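Local coordinates for protein cellulase IBT99 (Metagenomes, PDB 6WBT) that probably hydrolyses 6-phospho-alpha-glucosides as a family 4 glycosidase that uses NAD and a manganese ion, releasing glucose 6-phosphate, at residues 179-184 with 203-208. Residues are numbered along the deposited sequence; the frame is centred on the assembly and turned at random.
Sequences ARMAEI and GWFTHV
M181, a selenomethionine, reaches F205 and V208 because its chain runs out straight from the helix (chi2 -170°) and then bends at its last torsion (chi3 -90°), which turns the terminal methyl onto the phenyl ring. F205 has CG on the side away from its own carbonyl carbon (chi1 -66°), and the ring presents a face to that methyl. CE of M181 sits 4.0 Å from the centroid of the F205 ring, displaced toward the rim, and its closest ring atom is CE1 of F205 at 3.7 Å. This is a CH-pi contact; SE of M181 lies farther off, above the same face, 5.3 Å from the F205 centroid, so the pair also counts as Met-aromatic. The selenium itself meets V208, whose CG2 lies 3.7 Å from SE of M181 and whose CG1 is only slightly farther, so both valine branches touch it.

A long, flexible, unbranched side chain suits M181, since it spans the gap left by backbones whose nearest CA atoms, those of M181 and V208, are 8.7 Å apart. The flat ring of F205 and the compact branched end of V208 give it an apolar seat, and L219 of helix 216-226 touches both M181 and V208. R180 and E183, three residues apart on the helix, form a side-on salt bridge, with NE and NH2 of R180 each meeting one carboxylate oxygen and NH2 of R180 2.7 Å from OE2 of E183.

A beta bulge at T206 and H207, opposite D195, shifts the strand's alternation, so F205 and V208 together face helix 173-184. The buried contact packs this helix against a strand of the small antiparallel sheet through a Met-aromatic pair, joining the nucleotide-binding and C-terminal parts of a family 4 glycosidase.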
ATOM      1  N   ALA A 179     -16.295  13.483 -29.176  1.00 58.12           N
ATOM      2  CA  ALA A 179     -16.871  14.001 -30.412  1.00 60.52           C
ATOM      3  C   ALA A 179     -17.695  15.255 -30.147  1.00 61.75           C
ATOM      4  O   ALA A 179     -17.691  16.190 -30.956  1.00 64.06           O
ATOM      5  CB  ALA A 179     -17.726  12.928 -31.086  1.00 47.70           C
ATOM      6  N   ARG A 180     -18.404  15.293 -29.017  1.00 60.46           N
ATOM      7  CA  ARG A 180     -19.157  16.489 -28.659  1.00 58.84           C
ATOM      8  C   ARG A 180     -18.223  17.635 -28.294  1.00 57.92           C
ATOM      9  O   ARG A 180     -18.472  18.788 -28.663  1.00 59.13           O
ATOM     10  CB  ARG A 180     -20.111  16.183 -27.503  1.00 55.95           C
ATOM     11  CG  ARG A 180     -20.925  14.904 -27.667  1.00 57.38           C
ATOM     12  CD  ARG A 180     -22.076  15.057 -28.659  1.00 62.61           C
ATOM     13  NE  ARG A 180     -21.626  15.116 -30.047  1.00 67.19           N
ATOM     14  CZ  ARG A 180     -21.296  14.054 -30.772  1.00 69.68           C
ATOM     15  NH1 ARG A 180     -21.360  12.839 -30.243  1.00 69.13           N
ATOM     16  NH2 ARG A 180     -20.897  14.203 -32.028  1.00 71.26           N
HETATM   17  N   MSE A 181     -17.145  17.336 -27.576  1.00 57.42           N
HETATM   18  CA  MSE A 181     -16.159  18.345 -27.211  1.00 58.85           C
HETATM   19  C   MSE A 181     -15.466  18.893 -28.455  1.00 60.10           C
HETATM   20  O   MSE A 181     -15.035  20.045 -28.481  1.00 61.48           O
HETATM   21  CB  MSE A 181     -15.132  17.764 -26.234  1.00 59.14           C
HETATM   22  CG  MSE A 181     -15.733  17.344 -24.899  1.00 60.07           C
HETATM   23 SE   MSE A 181     -14.411  16.896 -23.533  0.63 61.40          SE
HETATM   24  CE  MSE A 181     -14.206  14.991 -23.892  1.00 58.06           C
ATOM     25  N   ALA A 182     -15.372  18.058 -29.492  1.00 60.14           N
ATOM     26  CA  ALA A 182     -14.816  18.517 -30.759  1.00 62.71           C
ATOM     27  C   ALA A 182     -15.742  19.518 -31.439  1.00 62.50           C
ATOM     28  O   ALA A 182     -15.277  20.479 -32.063  1.00 63.61           O
ATOM     29  CB  ALA A 182     -14.546  17.322 -31.675  1.00 65.89           C
ATOM     30  N   GLU A 183     -17.056  19.316 -31.322  1.00 61.07           N
ATOM     31  CA  GLU A 183     -18.007  20.224 -31.953  1.00 63.18           C
ATOM     32  C   GLU A 183     -18.155  21.518 -31.162  1.00 61.55           C
ATOM     33  O   GLU A 183     -18.350  22.588 -31.748  1.00 64.86           O
ATOM     34  CB  GLU A 183     -19.363  19.535 -32.104  1.00 66.71           C
ATOM     35  CG  GLU A 183     -19.325  18.258 -32.927  1.00 70.98           C
ATOM     36  CD  GLU A 183     -20.505  17.352 -32.641  1.00 74.74           C
ATOM     37  OE1 GLU A 183     -21.093  17.478 -31.547  1.00 74.92           O
ATOM     38  OE2 GLU A 183     -20.844  16.518 -33.505  1.00 77.83           O
ATOM     39  N   ILE A 184     -18.064  21.438 -29.833  1.00 56.95           N
ATOM     40  CA  ILE A 184     -18.203  22.627 -28.996  1.00 57.48           C
ATOM     41  C   ILE A 184     -17.072  23.610 -29.269  1.00 59.88           C
ATOM     42  O   ILE A 184     -17.286  24.827 -29.333  1.00 59.70           O
ATOM     43  CB  ILE A 184     -18.261  22.224 -27.510  1.00 54.12           C
ATOM     44  CG1 ILE A 184     -19.528  21.412 -27.227  1.00 53.39           C
ATOM     45  CG2 ILE A 184     -18.195  23.451 -26.612  1.00 53.84           C
ATOM     46  CD1 ILE A 184     -19.540  20.750 -25.866  1.00 51.37           C
ATOM     47  N   GLY A 203     -16.373   7.359 -15.062  1.00 45.56           N
ATOM     48  CA  GLY A 203     -15.103   8.062 -15.073  1.00 45.71           C
ATOM     49  C   GLY A 203     -15.217   9.570 -15.113  1.00 46.20           C
ATOM     50  O   GLY A 203     -16.313  10.127 -14.994  1.00 48.03           O
ATOM     51  N   TRP A 204     -14.075  10.239 -15.268  1.00 44.46           N
ATOM     52  CA  TRP A 204     -14.013  11.692 -15.278  1.00 42.61           C
ATOM     53  C   TRP A 204     -12.913  12.148 -16.225  1.00 41.81           C
ATOM     54  O   TRP A 204     -11.872  11.498 -16.350  1.00 39.44           O
ATOM     55  CB  TRP A 204     -13.754  12.257 -13.874  1.00 41.63           C
ATOM     56  CG  TRP A 204     -14.733  11.794 -12.840  1.00 43.15           C
ATOM     57  CD1 TRP A 204     -14.686  10.626 -12.135  1.00 45.35           C
ATOM     58  CD2 TRP A 204     -15.901  12.489 -12.387  1.00 44.67           C
ATOM     59  NE1 TRP A 204     -15.753  10.549 -11.275  1.00 46.72           N
ATOM     60  CE2 TRP A 204     -16.515  11.680 -11.411  1.00 45.14           C
ATOM     61  CE3 TRP A 204     -16.489  13.715 -12.713  1.00 47.12           C
ATOM     62  CZ2 TRP A 204     -17.685  12.058 -10.754  1.00 46.63           C
ATOM     63  CZ3 TRP A 204     -17.653  14.089 -12.060  1.00 49.60           C
ATOM     64  CH2 TRP A 204     -18.239  13.262 -11.093  1.00 49.19           C
ATOM     65  N   PHE A 205     -13.151  13.281 -16.884  1.00 43.27           N
ATOM     66  CA  PHE A 205     -12.175  13.904 -17.772  1.00 43.64           C
ATOM     67  C   PHE A 205     -11.455  15.002 -16.998  1.00 42.07           C
ATOM     68  O   PHE A 205     -12.017  16.077 -16.764  1.00 42.62           O
ATOM     69  CB  PHE A 205     -12.853  14.469 -19.019  1.00 47.70           C
ATOM     70  CG  PHE A 205     -13.462  13.424 -19.910  1.00 50.02           C
ATOM     71  CD1 PHE A 205     -12.778  12.957 -21.021  1.00 49.95           C
ATOM     72  CD2 PHE A 205     -14.721  12.913 -19.642  1.00 51.62           C
ATOM     73  CE1 PHE A 205     -13.337  11.998 -21.846  1.00 49.83           C
ATOM     74  CE2 PHE A 205     -15.286  11.953 -20.463  1.00 53.04           C
ATOM     75  CZ  PHE A 205     -14.592  11.496 -21.566  1.00 51.65           C
ATOM     76  N   THR A 206     -10.206  14.737 -16.607  1.00 42.18           N
ATOM     77  CA  THR A 206      -9.467  15.702 -15.798  1.00 44.81           C
ATOM     78  C   THR A 206      -8.943  16.863 -16.636  1.00 47.75           C
ATOM     79  O   THR A 206      -9.027  18.022 -16.214  1.00 49.77           O
ATOM     80  CB  THR A 206      -8.314  15.010 -15.068  1.00 44.03           C
ATOM     81  OG1 THR A 206      -7.425  14.419 -16.024  1.00 44.27           O
ATOM     82  CG2 THR A 206      -8.845  13.928 -14.144  1.00 42.41           C
ATOM     83  N   HIS A 207      -8.397  16.576 -17.817  1.00 49.52           N
ATOM     84  CA  HIS A 207      -7.900  17.605 -18.718  1.00 51.00           C
ATOM     85  C   HIS A 207      -8.241  17.225 -20.150  1.00 50.97           C
ATOM     86  O   HIS A 207      -8.184  16.048 -20.514  1.00 51.45           O
ATOM     87  CB  HIS A 207      -6.383  17.798 -18.583  1.00 53.90           C
ATOM     88  CG  HIS A 207      -5.954  18.334 -17.252  1.00 56.48           C
ATOM     89  ND1 HIS A 207      -5.369  17.545 -16.286  1.00 56.83           N
ATOM     90  CD2 HIS A 207      -6.025  19.581 -16.729  1.00 57.99           C
ATOM     91  CE1 HIS A 207      -5.096  18.282 -15.224  1.00 58.20           C
ATOM     92  NE2 HIS A 207      -5.485  19.522 -15.467  1.00 58.85           N
ATOM     93  N   VAL A 208      -8.604  18.222 -20.954  1.00 51.11           N
ATOM     94  CA  VAL A 208      -8.886  18.040 -22.374  1.00 51.97           C
ATOM     95  C   VAL A 208      -8.146  19.123 -23.145  1.00 55.50           C
ATOM     96  O   VAL A 208      -8.135  20.289 -22.737  1.00 56.96           O
ATOM     97  CB  VAL A 208     -10.400  18.097 -22.678  1.00 51.90           C
ATOM     98  CG1 VAL A 208     -10.656  17.818 -24.153  1.00 53.03           C
ATOM     99  CG2 VAL A 208     -11.163  17.112 -21.807  1.00 50.64           C
TER